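Local coordinates for beta-glucuronidase (uncultured Clostridium sp., PDB 6U7J), which hydrolyses beta-D-glucuronides, as a gut-microbial glycoside hydrolase of family 2 probably able to reactivate estrogens by freeing them from glucuronide conjugates, at residues B[17-22]-B[192-197]; B[22-27]-B[79-84]; B[306-311]-B[340-345]. All blocks are in the same frame, centred on the assembly; numbering follows the deposited sequence.

Interaction 1 of 3, residues B[17-22]-B[192-197]; sequences EARQIK and CTPKEY. Unlike the reference sequence in segment 17-22: I21 (reference Met).
R19 and C192, with Q20 beside them, bury most of the surface where 17-22 meets 192-197, and between them they illustrate how the ends of two sheet strands are joined. Q20 and C192 form an antiparallel hydrogen-bonded pair. Its firm half runs from C192 N to Q20 O at 2.9 Å, whereas the return bond from Q20 N to C192 O is weak at 3.4 Å. The same carbonyl oxygen, C192 O, is also approached by R19 CA at 3.3 Å in a CA-H...O contact. The side chains of the pair emerge on one face of the sheet, where the sulfur, C192 SG, rests 3.9 Å from Q20 CB. Q20 sends CG to the side opposite its own amide nitrogen (chi1 -160°), then stretches out and carries its amide away from the cysteine, where OE1 bonds W89 of its own chain and Q20 of the second subunit.

R19 takes a different course. Its chain is extended from CG to NE and runs side by side with T193, both pointing the same way. The methyl T193 CG2 lies over one face of the guanidinium, toward its rim, 3.7 Å from R19 NE. At the far end R19 NH2 comes within 4.1 Å of Y197 CB, the guanidinium and ring planes being turned 66° apart. The charge is met by D274 of strand 274-280, and I198 O takes a further bond from NH2. T193 OG1 donates to P194 O at 2.9 Å and also bonds R93. P194 adds apolar contact through CG, 4.4 Å from A18 CB. The pairing thus unites the first and last strands of the family 2 sugar-binding domain, a beta-sandwich of jelly-roll type, and R19 ties that junction to the following immunoglobulin-like beta-sandwich domain.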
loop_
_atom_site.group_PDB
_atom_site.type_symbol
_atom_site.label_atom_id
_atom_site.label_comp_id
_atom_site.label_asym_id
_atom_site.label_seq_id
_atom_site.Cartn_x
_atom_site.Cartn_y
_atom_site.Cartn_z
ATOM N N GLU B 17 42.719 -30.851 4.442
ATOM C CA GLU B 17 43.702 -31.312 5.425
ATOM C C GLU B 17 44.900 -30.377 5.531
ATOM O O GLU B 17 45.636 -30.446 6.525
ATOM C CB GLU B 17 44.182 -32.721 5.068
ATOM C CG GLU B 17 45.278 -32.737 4.021
ATOM C CD GLU B 17 44.748 -32.624 2.607
ATOM O OE1 GLU B 17 43.536 -32.316 2.432
ATOM O OE2 GLU B 17 45.554 -32.854 1.665
ATOM N N ALA B 18 45.100 -29.505 4.541
ATOM C CA ALA B 18 46.288 -28.669 4.399
ATOM C C ALA B 18 46.033 -27.188 4.611
ATOM O O ALA B 18 46.894 -26.500 5.157
ATOM C CB ALA B 18 46.900 -28.855 3.006
ATOM N N ARG B 19 44.889 -26.673 4.167
ATOM C CA ARG B 19 44.569 -25.256 4.258
ATOM C C ARG B 19 43.355 -25.063 5.158
ATOM O O ARG B 19 42.490 -25.944 5.261
ATOM C CB ARG B 19 44.285 -24.650 2.878
ATOM C CG ARG B 19 45.374 -24.830 1.832
ATOM C CD ARG B 19 44.940 -24.268 0.487
ATOM N NE ARG B 19 46.012 -24.251 -0.513
ATOM C CZ ARG B 19 46.123 -23.327 -1.463
ATOM N NH1 ARG B 19 45.236 -22.335 -1.541
ATOM N NH2 ARG B 19 47.113 -23.387 -2.340
ATOM N N GLN B 20 43.299 -23.907 5.814
ATOM C CA GLN B 20 42.176 -23.614 6.688
ATOM C C GLN B 20 41.787 -22.141 6.564
ATOM O O GLN B 20 42.613 -21.304 6.187
ATOM C CB GLN B 20 42.471 -23.965 8.151
ATOM C CG GLN B 20 41.205 -24.120 8.973
ATOM C CD GLN B 20 41.461 -24.535 10.408
ATOM O OE1 GLN B 20 42.526 -24.255 10.991
ATOM N NE2 GLN B 20 40.476 -25.213 10.993
ATOM N N ILE B 21 40.522 -21.858 6.870
ATOM C CA ILE B 21 39.929 -20.545 6.728
ATOM C C ILE B 21 39.396 -20.100 8.087
ATOM O O ILE B 21 38.764 -20.887 8.802
ATOM C CB ILE B 21 38.768 -20.531 5.702
ATOM C CG1 ILE B 21 39.261 -20.935 4.297
ATOM C CG2 ILE B 21 38.035 -19.188 5.712
ATOM C CD1 ILE B 21 38.102 -21.299 3.346
ATOM N N LYS B 22 39.624 -18.834 8.430
ATOM C CA LYS B 22 39.012 -18.233 9.587
ATOM C C LYS B 22 38.228 -17.000 9.137
ATOM O O LYS B 22 38.791 -16.074 8.546
ATOM C CB LYS B 22 40.046 -17.836 10.633
ATOM C CG LYS B 22 39.454 -17.003 11.711
ATOM C CD LYS B 22 39.675 -17.642 13.050
ATOM C CE LYS B 22 41.144 -17.565 13.436
ATOM N NZ LYS B 22 41.249 -17.259 14.877
ATOM N N CYS B 192 45.145 -19.994 5.999
ATOM C CA CYS B 192 46.508 -20.492 6.015
ATOM C C CYS B 192 46.739 -21.511 4.900
ATOM O O CYS B 192 45.799 -22.144 4.398
ATOM C CB CYS B 192 46.893 -21.079 7.413
ATOM S SG CYS B 192 46.084 -22.595 7.941
ATOM N N THR B 193 47.992 -21.598 4.450
ATOM C CA THR B 193 48.486 -22.611 3.524
ATOM C C THR B 193 49.897 -23.015 3.938
ATOM O O THR B 193 50.556 -22.305 4.712
ATOM C CB THR B 193 48.537 -22.143 2.057
ATOM O OG1 THR B 193 49.645 -21.254 1.860
ATOM C CG2 THR B 193 47.226 -21.477 1.580
ATOM N N PRO B 194 50.389 -24.150 3.432
ATOM C CA PRO B 194 51.826 -24.435 3.529
ATOM C C PRO B 194 52.636 -23.361 2.814
ATOM O O PRO B 194 52.138 -22.659 1.927
ATOM C CB PRO B 194 51.971 -25.796 2.835
ATOM C CG PRO B 194 50.607 -26.429 2.944
ATOM C CD PRO B 194 49.639 -25.285 2.853
ATOM N N LYS B 195 53.913 -23.233 3.213
ATOM C CA LYS B 195 54.760 -22.202 2.617
ATOM C C LYS B 195 55.119 -22.504 1.166
ATOM O O LYS B 195 55.441 -21.578 0.412
ATOM C CB LYS B 195 56.026 -22.009 3.449
ATOM C CG LYS B 195 55.744 -21.630 4.885
ATOM C CD LYS B 195 56.622 -20.486 5.360
ATOM C CE LYS B 195 56.113 -19.937 6.701
ATOM N NZ LYS B 195 57.165 -19.204 7.475
ATOM N N GLU B 196 55.057 -23.760 0.748
ATOM C CA GLU B 196 55.168 -24.105 -0.664
ATOM C C GLU B 196 53.787 -24.550 -1.117
ATOM O O GLU B 196 53.250 -25.527 -0.584
ATOM C CB GLU B 196 56.212 -25.200 -0.903
ATOM C CG GLU B 196 57.561 -24.934 -0.226
ATOM C CD GLU B 196 58.684 -25.839 -0.759
ATOM O OE1 GLU B 196 59.838 -25.358 -0.882
ATOM O OE2 GLU B 196 58.410 -27.032 -1.047
ATOM N N TYR B 197 53.216 -23.843 -2.093
ATOM C CA TYR B 197 51.774 -23.903 -2.270
ATOM C C TYR B 197 51.365 -23.572 -3.699
ATOM O O TYR B 197 52.101 -22.930 -4.462
ATOM C CB TYR B 197 51.078 -22.932 -1.315
ATOM C CG TYR B 197 51.309 -21.493 -1.701
ATOM C CD1 TYR B 197 52.461 -20.823 -1.291
ATOM C CD2 TYR B 197 50.385 -20.802 -2.483
ATOM C CE1 TYR B 197 52.679 -19.510 -1.637
ATOM C CE2 TYR B 197 50.599 -19.484 -2.841
ATOM C CZ TYR B 197 51.747 -18.844 -2.420
ATOM O OH TYR B 197 51.968 -17.533 -2.766
#

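Interaction 2 of 3, residues B[22-27]-B[79-84]; sequences KELNGI and YERKFA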
loop_
_atom_site.group_PDB
_atom_site.type_symbol
_atom_site.label_atom_id
_atom_site.label_comp_id
_atom_site.label_asym_id
_atom_site.label_seq_id
_atom_site.Cartn_x
_atom_site.Cartn_y
_atom_site.Cartn_z
ATOM N N LYS B 22 39.624 -18.834 8.430
ATOM C CA LYS B 22 39.012 -18.233 9.587
ATOM C C LYS B 22 38.228 -17.000 9.137
ATOM O O LYS B 22 38.791 -16.074 8.546
ATOM C CB LYS B 22 40.046 -17.836 10.633
ATOM C CG LYS B 22 39.454 -17.003 11.711
ATOM C CD LYS B 22 39.675 -17.642 13.050
ATOM C CE LYS B 22 41.144 -17.565 13.436
ATOM N NZ LYS B 22 41.249 -17.259 14.877
ATOM N N GLU B 23 36.926 -16.992 9.415
ATOM C CA GLU B 23 36.046 -15.904 9.067
ATOM C C GLU B 23 36.159 -14.770 10.082
ATOM O O GLU B 23 36.054 -14.991 11.287
ATOM C CB GLU B 23 34.583 -16.388 9.013
ATOM C CG GLU B 23 34.378 -17.646 8.200
ATOM C CD GLU B 23 34.256 -17.339 6.720
ATOM O OE1 GLU B 23 33.649 -16.304 6.390
ATOM O OE2 GLU B 23 34.746 -18.122 5.886
ATOM N N LEU B 24 36.321 -13.543 9.584
ATOM C CA LEU B 24 36.362 -12.374 10.437
ATOM C C LEU B 24 35.168 -11.452 10.201
ATOM O O LEU B 24 35.349 -10.262 9.928
ATOM C CB LEU B 24 37.670 -11.590 10.218
ATOM C CG LEU B 24 38.933 -12.437 10.374
ATOM C CD1 LEU B 24 40.149 -11.593 10.075
ATOM C CD2 LEU B 24 38.995 -13.027 11.773
ATOM N N ASN B 25 33.952 -11.966 10.306
ATOM C CA ASN B 25 32.751 -11.189 10.031
ATOM C C ASN B 25 32.151 -10.726 11.369
ATOM O O ASN B 25 32.902 -10.167 12.172
ATOM C CB ASN B 25 31.824 -12.000 9.132
ATOM C CG ASN B 25 32.492 -12.375 7.828
ATOM O OD1 ASN B 25 33.193 -11.565 7.216
ATOM N ND2 ASN B 25 32.304 -13.608 7.411
ATOM N N GLY B 26 30.862 -10.900 11.629
ATOM C CA GLY B 26 30.344 -10.501 12.920
ATOM C C GLY B 26 30.190 -8.991 13.038
ATOM O O GLY B 26 29.920 -8.283 12.064
ATOM N N ILE B 27 30.371 -8.491 14.253
ATOM C CA ILE B 27 30.163 -7.082 14.553
ATOM C C ILE B 27 31.533 -6.435 14.731
ATOM O O ILE B 27 32.344 -6.907 15.535
ATOM C CB ILE B 27 29.296 -6.905 15.808
ATOM C CG1 ILE B 27 27.990 -7.696 15.672
ATOM C CG2 ILE B 27 29.042 -5.457 16.064
ATOM C CD1 ILE B 27 27.205 -7.392 14.426
ATOM N N TYR B 79 36.614 1.083 10.065
ATOM C CA TYR B 79 36.209 -0.150 10.716
ATOM C C TYR B 79 37.379 -0.703 11.515
ATOM O O TYR B 79 38.542 -0.549 11.121
ATOM C CB TYR B 79 35.814 -1.218 9.705
ATOM C CG TYR B 79 34.510 -1.049 8.949
ATOM C CD1 TYR B 79 33.432 -1.886 9.213
ATOM C CD2 TYR B 79 34.376 -0.108 7.932
ATOM C CE1 TYR B 79 32.244 -1.777 8.515
ATOM C CE2 TYR B 79 33.183 0.003 7.213
ATOM C CZ TYR B 79 32.122 -0.834 7.521
ATOM O OH TYR B 79 30.929 -0.754 6.833
ATOM N N GLU B 80 37.071 -1.419 12.592
ATOM C CA GLU B 80 38.129 -2.061 13.357
ATOM C C GLU B 80 37.598 -3.296 14.059
ATOM O O GLU B 80 36.462 -3.297 14.545
ATOM C CB GLU B 80 38.717 -1.101 14.395
ATOM C CG GLU B 80 39.835 -1.684 15.206
ATOM C CD GLU B 80 40.594 -0.598 15.933
ATOM O OE1 GLU B 80 41.574 -0.084 15.353
ATOM O OE2 GLU B 80 40.180 -0.230 17.058
ATOM N N ARG B 81 38.424 -4.341 14.108
ATOM C CA ARG B 81 38.150 -5.478 14.975
ATOM C C ARG B 81 39.466 -6.154 15.338
ATOM O O ARG B 81 40.532 -5.820 14.816
ATOM C CB ARG B 81 37.174 -6.468 14.324
ATOM C CG ARG B 81 37.758 -7.284 13.183
ATOM C CD ARG B 81 36.931 -8.525 12.912
ATOM N NE ARG B 81 37.227 -9.579 13.882
ATOM C CZ ARG B 81 36.474 -10.656 14.083
ATOM N NH1 ARG B 81 35.352 -10.849 13.391
ATOM N NH2 ARG B 81 36.841 -11.540 14.987
ATOM N N LYS B 82 39.378 -7.110 16.254
ATOM C CA LYS B 82 40.513 -7.918 16.657
ATOM C C LYS B 82 40.363 -9.346 16.137
ATOM O O LYS B 82 39.246 -9.840 15.958
ATOM C CB LYS B 82 40.658 -7.891 18.180
ATOM C CG LYS B 82 41.335 -6.583 18.622
ATOM C CD LYS B 82 41.126 -6.234 20.078
ATOM C CE LYS B 82 41.581 -4.792 20.356
ATOM N NZ LYS B 82 40.636 -3.756 19.817
ATOM N N PHE B 83 41.497 -9.992 15.849
ATOM C CA PHE B 83 41.505 -11.391 15.442
ATOM C C PHE B 83 42.705 -12.105 16.050
ATOM O O PHE B 83 43.673 -11.482 16.491
ATOM C CB PHE B 83 41.479 -11.560 13.906
ATOM C CG PHE B 83 42.757 -11.183 13.200
ATOM C CD1 PHE B 83 42.960 -9.893 12.743
ATOM C CD2 PHE B 83 43.735 -12.142 12.933
ATOM C CE1 PHE B 83 44.117 -9.560 12.061
ATOM C CE2 PHE B 83 44.894 -11.803 12.265
ATOM C CZ PHE B 83 45.080 -10.514 11.819
ATOM N N ALA B 84 42.623 -13.429 16.079
ATOM C CA ALA B 84 43.630 -14.261 16.721
ATOM C C ALA B 84 44.301 -15.167 15.703
ATOM O O ALA B 84 43.634 -15.723 14.821
ATOM C CB ALA B 84 43.007 -15.109 17.830
HETATM O O HOH W 1 40.023 -14.620 15.464
HETATM O O HOH W 2 34.763 -13.853 14.068
#
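R81 leaves its strand with CG between the backbone N and the carbonyl carbon (chi1 72°) and then bends at chi3 (-79°), a course that brings the guanidinium back along its own strand, with L24 over one face and N25 O at its edge. In K22, chi1 of 170° sets CG beside the carbonyl carbon, and the chain then bends at every later torsion, which lowers its ammonium onto the end of the segment 79-84. R81 NE and NH2 both hold K82 O, at 2.9 and 3.1 Å, with this oxygen in the guanidinium plane, and the double grip limits rotation of the group. The remaining nitrogen, R81 NH1, reaches N25 O at 2.8 Å, but the bond is strongly bent and weak. L24 lies across one face of the guanidinium, its CB 4.0 Å from R81 NH1.

Between these two strands of the antiparallel sheet in the sugar-binding jelly roll, 20-32 and 76-85, the regular ladder is interrupted: the CA atoms of L24 and F83 are 7.2 Å apart, and side chains and water bridge the gap where 20-32 breaks its strand. One water links E23 O to R81 NH1, accepting from the arginine. L24 fills the middle, CD2 touching F83 CB at 3.6 Å, while the F83 ring itself turns toward strand 135-144. Beyond it K22 NZ donates to A84 O at 2.8 Å and to a second water, which in turn accepts from A84 N. On the far side of 22-27 the E23 carboxylate pairs with R189, and N25 OD1 receives V188 N from strand 188-193.

Interaction 3 of 3, residues B[306-311]-B[340-345]; sequences KHEDSD and SHYPYA
Y342 OH stands between H307 and E308, where two loops at the C-terminal ends of strands 297-305 and 336-338 meet in the TIM barrel, the end that carries the active site in this fold. Y342 OH accepts from E308 N at 2.9 Å, the donor lying at the edge of the phenol ring and near its plane. Y342 OH and H307 ND1 are modelled 2.4 Å apart, too short to be taken literally, so the length of this hydrogen bond is doubtful and its donor is not settled. The H307 and Y342 rings meet rim to rim, planes 35° apart, neither over the other's face, and H341 completes the aromatic cluster, its CD2 lying 3.9 Å from H307 CE1.

The E308 side chain and Y344 slide past each other in opposite directions. E308 CG sits over the Y344 ring in a CH-pi contact, 4.1 Å from the centroid, while the edge of the same ring meets K306 CB.

Farther out, K315 NZ bonds both Y342 OH and E308 O, H341 ND1 is held by E362, and K306 NZ pairs with D325. R186 of the sugar-binding domain bridges E308 OE1 and P343 O. The other carboxylate oxygen, E308 OE2, accepts a nearly straight 2.9 Å bond from A345 N, the N-cap residue of helix 346-355, on its syn side but 30° out of the carboxylate plane.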
loop_
_atom_site.group_PDB
_atom_site.type_symbol
_atom_site.label_atom_id
_atom_site.label_comp_id
_atom_site.label_asym_id
_atom_site.label_seq_id
_atom_site.Cartn_x
_atom_site.Cartn_y
_atom_site.Cartn_z
ATOM N N LYS B 306 20.478 -8.179 -12.606
ATOM C CA LYS B 306 20.124 -8.099 -11.195
ATOM C C LYS B 306 20.829 -6.907 -10.530
ATOM O O LYS B 306 21.227 -5.941 -11.195
ATOM C CB LYS B 306 20.440 -9.442 -10.513
ATOM C CG LYS B 306 19.535 -10.617 -10.950
ATOM C CD LYS B 306 19.975 -11.969 -10.324
ATOM C CE LYS B 306 19.210 -12.288 -9.028
ATOM N NZ LYS B 306 19.348 -11.215 -7.964
ATOM N N HIS B 307 20.952 -6.964 -9.215
ATOM C CA HIS B 307 21.772 -6.040 -8.446
ATOM C C HIS B 307 22.086 -6.756 -7.154
ATOM O O HIS B 307 21.376 -7.685 -6.761
ATOM C CB HIS B 307 21.060 -4.710 -8.153
ATOM C CG HIS B 307 21.440 -3.586 -9.069
ATOM N ND1 HIS B 307 22.736 -3.116 -9.188
ATOM C CD2 HIS B 307 20.685 -2.819 -9.895
ATOM C CE1 HIS B 307 22.762 -2.129 -10.066
ATOM N NE2 HIS B 307 21.533 -1.932 -10.513
ATOM N N GLU B 308 23.165 -6.341 -6.502
ATOM C CA GLU B 308 23.407 -6.777 -5.135
ATOM C C GLU B 308 22.789 -5.702 -4.250
ATOM O O GLU B 308 23.341 -4.606 -4.085
ATOM C CB GLU B 308 24.892 -7.023 -4.884
ATOM C CG GLU B 308 25.359 -8.328 -5.568
ATOM C CD GLU B 308 26.792 -8.722 -5.210
ATOM O OE1 GLU B 308 27.670 -7.822 -5.157
ATOM O OE2 GLU B 308 27.028 -9.938 -4.977
ATOM N N ASP B 309 21.611 -6.012 -3.717
ATOM C CA ASP B 309 20.753 -5.043 -3.047
ATOM C C ASP B 309 19.661 -5.785 -2.293
ATOM O O ASP B 309 19.026 -6.682 -2.864
ATOM C CB ASP B 309 20.127 -4.068 -4.056
ATOM C CG ASP B 309 19.075 -3.171 -3.427
ATOM O OD1 ASP B 309 17.942 -3.634 -3.189
ATOM O OD2 ASP B 309 19.376 -1.993 -3.164
ATOM N N SER B 310 19.439 -5.429 -1.027
ATOM C CA SER B 310 18.284 -5.908 -0.274
ATOM C C SER B 310 18.077 -4.969 0.902
ATOM O O SER B 310 18.899 -4.089 1.166
ATOM C CB SER B 310 18.457 -7.352 0.204
ATOM O OG SER B 310 19.552 -7.440 1.099
ATOM N N ASP B 311 16.959 -5.162 1.607
ATOM C CA ASP B 311 16.642 -4.288 2.727
ATOM C C ASP B 311 17.736 -4.349 3.790
ATOM O O ASP B 311 18.389 -5.376 3.985
ATOM C CB ASP B 311 15.302 -4.673 3.352
ATOM C CG ASP B 311 14.104 -4.330 2.454
ATOM O OD1 ASP B 311 14.178 -3.376 1.651
ATOM O OD2 ASP B 311 13.069 -5.016 2.575
ATOM N N SER B 340 24.632 -7.114 -13.476
ATOM C CA SER B 340 24.469 -5.754 -13.917
ATOM C C SER B 340 25.242 -4.785 -13.035
ATOM O O SER B 340 24.954 -4.605 -11.850
ATOM C CB SER B 340 22.983 -5.339 -14.039
ATOM O OG SER B 340 22.191 -5.934 -13.029
ATOM N N HIS B 341 26.313 -4.289 -13.644
ATOM C CA HIS B 341 27.089 -3.081 -13.467
ATOM C C HIS B 341 28.242 -3.280 -12.517
ATOM O O HIS B 341 28.916 -2.329 -12.195
ATOM C CB HIS B 341 26.249 -1.861 -13.139
ATOM C CG HIS B 341 24.980 -1.782 -13.956
ATOM N ND1 HIS B 341 24.897 -2.316 -15.230
ATOM C CD2 HIS B 341 23.771 -1.212 -13.704
ATOM C CE1 HIS B 341 23.682 -2.122 -15.702
ATOM N NE2 HIS B 341 22.986 -1.441 -14.806
ATOM N N TYR B 342 28.534 -4.520 -12.118
ATOM C CA TYR B 342 29.711 -4.866 -11.319
ATOM C C TYR B 342 29.739 -6.372 -11.088
ATOM O O TYR B 342 28.697 -7.032 -11.158
ATOM C CB TYR B 342 29.677 -4.127 -9.963
ATOM C CG TYR B 342 28.301 -4.093 -9.354
ATOM C CD1 TYR B 342 27.477 -2.971 -9.478
ATOM C CD2 TYR B 342 27.805 -5.180 -8.663
ATOM C CE1 TYR B 342 26.185 -2.951 -8.938
ATOM C CE2 TYR B 342 26.518 -5.171 -8.125
ATOM C CZ TYR B 342 25.713 -4.054 -8.266
ATOM O OH TYR B 342 24.450 -4.063 -7.722
ATOM N N PRO B 343 30.911 -6.922 -10.803
ATOM C CA PRO B 343 30.979 -8.341 -10.424
ATOM C C PRO B 343 30.243 -8.615 -9.115
ATOM O O PRO B 343 30.242 -7.792 -8.200
ATOM C CB PRO B 343 32.493 -8.600 -10.271
ATOM C CG PRO B 343 33.143 -7.535 -11.101
ATOM C CD PRO B 343 32.243 -6.331 -11.041
ATOM N N TYR B 344 29.627 -9.785 -9.032
ATOM C CA TYR B 344 28.944 -10.207 -7.826
ATOM C C TYR B 344 29.893 -11.035 -6.958
ATOM O O TYR B 344 31.009 -11.376 -7.363
ATOM C CB TYR B 344 27.682 -11.014 -8.167
ATOM C CG TYR B 344 26.569 -10.219 -8.856
ATOM C CD1 TYR B 344 26.676 -8.837 -9.039
ATOM C CD2 TYR B 344 25.411 -10.858 -9.321
ATOM C CE1 TYR B 344 25.666 -8.107 -9.662
ATOM C CE2 TYR B 344 24.391 -10.142 -9.959
ATOM C CZ TYR B 344 24.524 -8.767 -10.122
ATOM O OH TYR B 344 23.528 -8.044 -10.753
ATOM N N ALA B 345 29.438 -11.340 -5.741
ATOM C CA ALA B 345 30.190 -12.197 -4.845
ATOM C C ALA B 345 30.442 -13.549 -5.508
ATOM O O ALA B 345 29.635 -14.039 -6.293
ATOM C CB ALA B 345 29.433 -12.378 -3.529
#

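From the N terminus, strand 20-32 enters first and serves two contacts in succession. Interaction 1 closes the longest loop, joining its beginning to the end of strand 188-193, with almost the whole sugar-binding domain between. Interaction 2 is nested inside that loop: a few residues later, the same strand meets strand 76-85 of the same sheet. The two share K22, and both reach the second subunit. Interaction 3 opens only after interaction 1 has closed, joining the TIM-barrel loops that follow two parallel neighbouring strands, 297-305 and 336-338, with helix 319-332 crossing over between them. Its nearest atoms lie about 11 Å from interaction 2 and about 14 Å from interaction 1, with no touch to either.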